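Local coordinates for group 3 allergen SMIPP-S Yv6023A04 (Sarcoptes scabiei type hominis, PDB 3H7O), which is an inactivated paralogue of the S1 serine proteases and so probably lacks the endopeptidase activity generally assigned to that family, at residues V15-Y20 with I53-E58; D70-H75 with E94-L99. The protein carries 3 engineered substitutions. All coordinates share one frame; numbering follows the deposited sequence.

Overall arrangement
Both contacts lie in one antiparallel barrel of six strands, consistent with one of the two barrels of the chymotrypsin-like fold. Contact 1 comes first along the chain and pairs strand 14-19 with strand 54-57. These two stand at the ends of the strand order, so their pairing closes the barrel. Contact 2 follows and pairs strand 68-78 with strand 91-95. The contact centres are about 11 Å apart, on the same side of the chain's centre. Strands 54-57 and 68-78 are neighbours, and Ile55 O lies 2.7 Å from Asp70 N, a probable hydrogen bond. The two contacts are thus separate seams of one continuous wall, with contact 2 farther from the chain's centre.

Contact 1: residues V15-Y20 with I53-E58; sequences VAVRTY and IVIQYE
Gln56 OE1 accepts two hydrogen bonds from the guanidinium of Arg18. Arg18 NE reaches Gln56 OE1 at 2.8 Å, and Arg18 NH2 reaches the same oxygen at 3.0 Å. The grip is side-on, with both nitrogens converging on one atom. OE1 lies at the guanidinium edge, close to its plane, and the amide is turned 29° against that plane. Sharing one acceptor leaves both bonds bent. Gln56 extends to this point with CG opposite its own backbone N (chi1 -176°). Its NE2 bonds the backbone oxygens of Leu62 and Pro66, which fixes the flip of the amide.

Beneath these side chains the strands run antiparallel. Ala16 and Gln56 form one hydrogen-bonded pair, with Ala16 N to Gln56 O at 2.8 Å. Arg18 and Val54 form the next, with Val54 N to Arg18 O at 3.0 Å. Between them, Val17 and Ile55 make a non-hydrogen-bonded pair.

The other face of the sheet is apolar. Val17 spreads its two methyl groups over two partners. Val17 CG1 meets Ile53 CG2 at 3.8 Å, and Val17 CG2 meets Ile55 CD1 at 3.9 Å. Leu93 of strand 91-95 touches all three residues from across the barrel. Farther along, Val15 CG1 packs on Tyr57 CB at 3.6 Å.

The two faces therefore differ in chemistry. Aliphatic groups fill the barrel interior behind the strand pair, while on the Arg18 and Gln56 side one amide ties both strands to the 62-66 loop.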
loop_
_atom_site.group_PDB
_atom_site.type_symbol
_atom_site.label_atom_id
_atom_site.label_comp_id
_atom_site.label_asym_id
_atom_site.label_seq_id
_atom_site.Cartn_x
_atom_site.Cartn_y
_atom_site.Cartn_z
ATOM N N VAL A 15 4.950 -5.877 0.727
ATOM C CA VAL A 15 4.893 -6.806 -0.400
ATOM C C VAL A 15 4.620 -6.041 -1.689
ATOM O O VAL A 15 4.230 -4.871 -1.655
ATOM C CB VAL A 15 3.818 -7.931 -0.214
ATOM C CG1 VAL A 15 4.024 -8.681 1.088
ATOM C CG2 VAL A 15 2.404 -7.374 -0.289
ATOM N N ALA A 16 4.855 -6.707 -2.816
ATOM C CA ALA A 16 4.384 -6.243 -4.110
ATOM C C ALA A 16 3.185 -7.084 -4.527
ATOM O O ALA A 16 3.220 -8.323 -4.443
ATOM C CB ALA A 16 5.494 -6.343 -5.156
ATOM N N VAL A 17 2.128 -6.405 -4.967
ATOM C CA VAL A 17 0.953 -7.060 -5.528
ATOM C C VAL A 17 1.034 -6.972 -7.054
ATOM O O VAL A 17 0.966 -5.882 -7.627
ATOM C CB VAL A 17 -0.364 -6.425 -5.004
ATOM C CG1 VAL A 17 -1.588 -7.089 -5.655
ATOM C CG2 VAL A 17 -0.439 -6.524 -3.471
ATOM N N ARG A 18 1.198 -8.125 -7.697
ATOM C CA ARG A 18 1.322 -8.200 -9.151
ATOM C C ARG A 18 -0.013 -8.535 -9.801
ATOM O O ARG A 18 -0.666 -9.518 -9.430
ATOM C CB ARG A 18 2.352 -9.256 -9.550
ATOM C CG ARG A 18 3.732 -9.071 -8.943
ATOM C CD ARG A 18 4.713 -10.084 -9.528
ATOM N NE ARG A 18 6.092 -9.620 -9.438
ATOM C CZ ARG A 18 6.653 -8.758 -10.283
ATOM N NH1 ARG A 18 5.958 -8.253 -11.300
ATOM N NH2 ARG A 18 7.921 -8.400 -10.111
ATOM N N THR A 19 -0.408 -7.721 -10.774
ATOM C CA THR A 19 -1.626 -7.959 -11.556
ATOM C C THR A 19 -1.309 -7.907 -13.046
ATOM O O THR A 19 -0.236 -7.446 -13.434
ATOM C CB THR A 19 -2.722 -6.927 -11.225
ATOM O OG1 THR A 19 -2.198 -5.603 -11.390
ATOM C CG2 THR A 19 -3.216 -7.108 -9.787
ATOM N N TYR A 20 -2.240 -8.368 -13.878
ATOM C CA TYR A 20 -2.009 -8.451 -15.326
ATOM C C TYR A 20 -3.140 -7.851 -16.166
ATOM O O TYR A 20 -3.706 -8.540 -17.017
ATOM C CB TYR A 20 -1.737 -9.906 -15.748
ATOM C CG TYR A 20 -0.588 -10.553 -15.004
ATOM C CD1 TYR A 20 0.709 -10.512 -15.514
ATOM C CD2 TYR A 20 -0.798 -11.196 -13.785
ATOM C CE1 TYR A 20 1.766 -11.102 -14.829
ATOM C CE2 TYR A 20 0.249 -11.780 -13.092
ATOM C CZ TYR A 20 1.527 -11.733 -13.620
ATOM O OH TYR A 20 2.564 -12.311 -12.931
ATOM N N ILE A 53 -3.738 -12.925 -9.621
ATOM C CA ILE A 53 -2.934 -12.064 -8.749
ATOM C C ILE A 53 -1.788 -12.827 -8.083
ATOM O O ILE A 53 -1.956 -13.974 -7.677
ATOM C CB ILE A 53 -3.819 -11.359 -7.683
ATOM C CG1 ILE A 53 -4.997 -10.640 -8.361
ATOM C CG2 ILE A 53 -2.985 -10.388 -6.822
ATOM C CD1 ILE A 53 -6.103 -10.166 -7.407
ATOM N N VAL A 54 -0.620 -12.185 -7.996
ATOM C CA VAL A 54 0.550 -12.763 -7.323
ATOM C C VAL A 54 1.074 -11.818 -6.243
ATOM O O VAL A 54 1.205 -10.608 -6.464
ATOM C CB VAL A 54 1.698 -13.116 -8.329
ATOM C CG1 VAL A 54 2.890 -13.729 -7.613
ATOM C CG2 VAL A 54 1.201 -14.070 -9.404
ATOM N N ILE A 55 1.369 -12.382 -5.075
ATOM C CA ILE A 55 1.993 -11.633 -3.990
ATOM C C ILE A 55 3.482 -11.952 -3.948
ATOM O O ILE A 55 3.864 -13.098 -3.711
ATOM C CB ILE A 55 1.375 -11.980 -2.601
ATOM C CG1 ILE A 55 -0.148 -11.782 -2.590
ATOM C CG2 ILE A 55 2.078 -11.194 -1.468
ATOM C CD1 ILE A 55 -0.613 -10.368 -2.882
ATOM N N GLN A 56 4.309 -10.934 -4.178
ATOM C CA GLN A 56 5.756 -11.065 -4.056
ATOM C C GLN A 56 6.194 -10.472 -2.720
ATOM O O GLN A 56 5.868 -9.322 -2.397
ATOM C CB GLN A 56 6.480 -10.381 -5.224
ATOM C CG GLN A 56 8.009 -10.572 -5.211
ATOM C CD GLN A 56 8.699 -10.128 -6.498
ATOM O OE1 GLN A 56 8.065 -9.624 -7.428
ATOM N NE2 GLN A 56 10.013 -10.322 -6.553
ATOM N N TYR A 57 6.933 -11.262 -1.950
ATOM C CA TYR A 57 7.330 -10.864 -0.602
ATOM C C TYR A 57 8.781 -11.223 -0.296
ATOM O O TYR A 57 9.423 -11.934 -1.071
ATOM C CB TYR A 57 6.347 -11.409 0.453
ATOM C CG TYR A 57 6.166 -12.920 0.532
ATOM C CD1 TYR A 57 6.541 -13.620 1.684
ATOM C CD2 TYR A 57 5.579 -13.641 -0.511
ATOM C CE1 TYR A 57 6.363 -15.005 1.785
ATOM C CE2 TYR A 57 5.401 -15.030 -0.420
ATOM C CZ TYR A 57 5.792 -15.702 0.732
ATOM O OH TYR A 57 5.614 -17.068 0.831
ATOM N N GLU A 58 9.301 -10.690 0.812
ATOM C CA GLU A 58 10.700 -10.877 1.223
ATOM C C GLU A 58 11.698 -10.306 0.213
ATOM O O GLU A 58 12.817 -10.805 0.095
ATOM C CB GLU A 58 11.009 -12.360 1.504
ATOM C CG GLU A 58 10.113 -12.999 2.556
ATOM C CD GLU A 58 10.597 -14.362 3.024
ATOM O OE1 GLU A 58 11.576 -14.894 2.458
ATOM O OE2 GLU A 58 9.991 -14.904 3.972
#

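Contact 2: residues D70-H75 with E94-L99; sequences DPYVSH and ELSRPL
Val73 and Leu95 pack together on the buried side, where Val73 CG2 meets Leu95 CD2 at 3.9 Å. They are an antiparallel non-hydrogen-bonded pair. Leu95 CD2 also lies 3.7 Å from Asp70 CG, the two side chains coming from opposite directions. Leu99 CD2 adds a second methyl group beside Asp70, at 3.8 Å from Asp70 CB. The buried carboxyl group of Asp70 is thus lined by the Leu95 and Leu99 methyl groups and the Arg97 carbonyl. A chi1 of -167° sends it away from its backbone N and across to Arg97. Asp70 OD2 lies 2.7 Å from Arg97 O, a spacing that a proton on the acid would fit. Asp70 OD1 turns back to its own segment and accepts a weak bond from Tyr72 N.

Backbone bonds flank the Val73-Leu95 pair. Tyr72 O takes Ser96 N at 2.9 Å, and Glu94 O takes Ser74 N at 2.8 Å. One residue farther on, Glu94 N bonds His75 O. Ser74 and His75 therefore both face Glu94, which makes a classic beta bulge in strand 68-78, which lies between strands 54-57 and 91-95 in the six-stranded barrel. The bulge shifts the register by one residue. It turns the Ser74 side chain toward the other segment, where Ser74 OG lies 3.7 Å from Glu94 CG.

The outer side is more exposed to solvent, although Arg97 CB still lies close on the Tyr72 ring. It sits over one face, 3.8 Å from the ring centroid, in a CH-pi contact. The Arg97 chain then bends at chi2 (-96°), and its guanidinium plane stands 63° from the ring. Arg97 NH1 makes a weak bond to Pro98 O. At the other end, His75 CB passes alongside the Glu94 carboxylate, whose OE1 is hydrogen-bonded to the Tyr77 hydroxyl.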
loop_
_atom_site.group_PDB
_atom_site.type_symbol
_atom_site.label_atom_id
_atom_site.label_comp_id
_atom_site.label_asym_id
_atom_site.label_seq_id
_atom_site.Cartn_x
_atom_site.Cartn_y
_atom_site.Cartn_z
ATOM N N ASP A 70 3.681 -15.800 -3.930
ATOM C CA ASP A 70 2.503 -16.602 -3.631
ATOM C C ASP A 70 1.431 -16.328 -4.685
ATOM O O ASP A 70 0.795 -15.273 -4.655
ATOM C CB ASP A 70 1.975 -16.251 -2.235
ATOM C CG ASP A 70 0.956 -17.250 -1.718
ATOM O OD1 ASP A 70 0.263 -17.899 -2.533
ATOM O OD2 ASP A 70 0.835 -17.371 -0.479
ATOM N N PRO A 71 1.237 -17.272 -5.627
ATOM C CA PRO A 71 0.248 -17.137 -6.702
ATOM C C PRO A 71 -1.108 -17.765 -6.366
ATOM O O PRO A 71 -1.788 -18.275 -7.261
ATOM C CB PRO A 71 0.896 -17.920 -7.837
ATOM C CG PRO A 71 1.575 -19.048 -7.121
ATOM C CD PRO A 71 2.092 -18.459 -5.827
ATOM N N TYR A 72 -1.490 -17.741 -5.095
ATOM C CA TYR A 72 -2.718 -18.403 -4.665
ATOM C C TYR A 72 -3.713 -17.430 -4.034
ATOM O O TYR A 72 -4.247 -17.695 -2.956
ATOM C CB TYR A 72 -2.413 -19.538 -3.681
ATOM C CG TYR A 72 -1.680 -20.732 -4.254
ATOM C CD1 TYR A 72 -2.380 -21.795 -4.830
ATOM C CD2 TYR A 72 -0.291 -20.818 -4.183
ATOM C CE1 TYR A 72 -1.708 -22.911 -5.335
ATOM C CE2 TYR A 72 0.389 -21.928 -4.683
ATOM C CZ TYR A 72 -0.326 -22.965 -5.260
ATOM O OH TYR A 72 0.346 -24.055 -5.754
ATOM N N VAL A 73 -3.960 -16.307 -4.700
ATOM C CA VAL A 73 -5.003 -15.391 -4.250
ATOM C C VAL A 73 -6.369 -15.970 -4.644
ATOM O O VAL A 73 -6.621 -16.241 -5.820
ATOM C CB VAL A 73 -4.809 -13.957 -4.810
ATOM C CG1 VAL A 73 -5.948 -13.045 -4.360
ATOM C CG2 VAL A 73 -3.459 -13.386 -4.373
ATOM N N SER A 74 -7.241 -16.153 -3.652
ATOM C CA SER A 74 -8.544 -16.787 -3.856
ATOM C C SER A 74 -9.726 -15.812 -3.852
ATOM O O SER A 74 -10.760 -16.089 -4.459
ATOM C CB SER A 74 -8.774 -17.876 -2.803
ATOM O OG SER A 74 -8.683 -17.337 -1.494
ATOM N N HIS A 75 -9.579 -14.683 -3.162
ATOM C CA HIS A 75 -10.665 -13.706 -3.052
ATOM C C HIS A 75 -10.143 -12.289 -2.841
ATOM O O HIS A 75 -9.080 -12.093 -2.250
ATOM C CB HIS A 75 -11.617 -14.082 -1.910
ATOM C CG HIS A 75 -12.949 -13.398 -1.977
ATOM N ND1 HIS A 75 -13.997 -13.883 -2.731
ATOM C CD2 HIS A 75 -13.408 -12.272 -1.379
ATOM C CE1 HIS A 75 -15.041 -13.083 -2.599
ATOM N NE2 HIS A 75 -14.710 -12.098 -1.785
ATOM N N GLU A 94 -7.244 -12.413 -0.062
ATOM C CA GLU A 94 -7.211 -13.683 0.666
ATOM C C GLU A 94 -6.413 -14.739 -0.090
ATOM O O GLU A 94 -6.511 -14.843 -1.314
ATOM C CB GLU A 94 -8.627 -14.194 0.937
ATOM C CG GLU A 94 -8.671 -15.515 1.704
ATOM C CD GLU A 94 -10.075 -15.965 2.032
ATOM O OE1 GLU A 94 -11.040 -15.284 1.628
ATOM O OE2 GLU A 94 -10.215 -17.011 2.699
ATOM N N LEU A 95 -5.633 -15.523 0.653
ATOM C CA LEU A 95 -4.825 -16.594 0.083
ATOM C C LEU A 95 -5.376 -17.976 0.418
ATOM O O LEU A 95 -5.862 -18.207 1.529
ATOM C CB LEU A 95 -3.381 -16.471 0.567
ATOM C CG LEU A 95 -2.674 -15.197 0.118
ATOM C CD1 LEU A 95 -1.572 -14.835 1.101
ATOM C CD2 LEU A 95 -2.143 -15.347 -1.311
ATOM N N SER A 96 -5.310 -18.889 -0.550
ATOM C CA SER A 96 -5.692 -20.282 -0.318
ATOM C C SER A 96 -4.496 -21.105 0.161
ATOM O O SER A 96 -4.660 -22.113 0.854
ATOM C CB SER A 96 -6.299 -20.899 -1.581
ATOM O OG SER A 96 -5.351 -20.947 -2.632
ATOM N N ARG A 97 -3.299 -20.668 -0.230
ATOM C CA ARG A 97 -2.037 -21.225 0.239
ATOM C C ARG A 97 -1.327 -20.088 0.973
ATOM O O ARG A 97 -1.141 -19.008 0.404
ATOM C CB ARG A 97 -1.202 -21.720 -0.949
ATOM C CG ARG A 97 0.075 -22.487 -0.601
ATOM C CD ARG A 97 1.323 -21.600 -0.601
ATOM N NE ARG A 97 2.525 -22.415 -0.440
ATOM C CZ ARG A 97 3.076 -22.725 0.730
ATOM N NH1 ARG A 97 2.553 -22.269 1.865
ATOM N NH2 ARG A 97 4.156 -23.493 0.764
ATOM N N PRO A 98 -0.937 -20.315 2.243
ATOM C CA PRO A 98 -0.471 -19.190 3.062
ATOM C C PRO A 98 0.921 -18.691 2.690
ATOM O O PRO A 98 1.717 -19.446 2.135
ATOM C CB PRO A 98 -0.460 -19.767 4.479
ATOM C CG PRO A 98 -0.239 -21.225 4.292
ATOM C CD PRO A 98 -0.870 -21.599 2.969
ATOM N N LEU A 99 1.197 -17.422 2.990
ATOM C CA LEU A 99 2.553 -16.887 2.882
ATOM C C LEU A 99 3.455 -17.637 3.853
ATOM O O LEU A 99 3.047 -17.925 4.983
ATOM C CB LEU A 99 2.578 -15.394 3.228
ATOM C CG LEU A 99 1.702 -14.411 2.445
ATOM C CD1 LEU A 99 1.673 -13.051 3.138
ATOM C CD2 LEU A 99 2.169 -14.277 0.998
#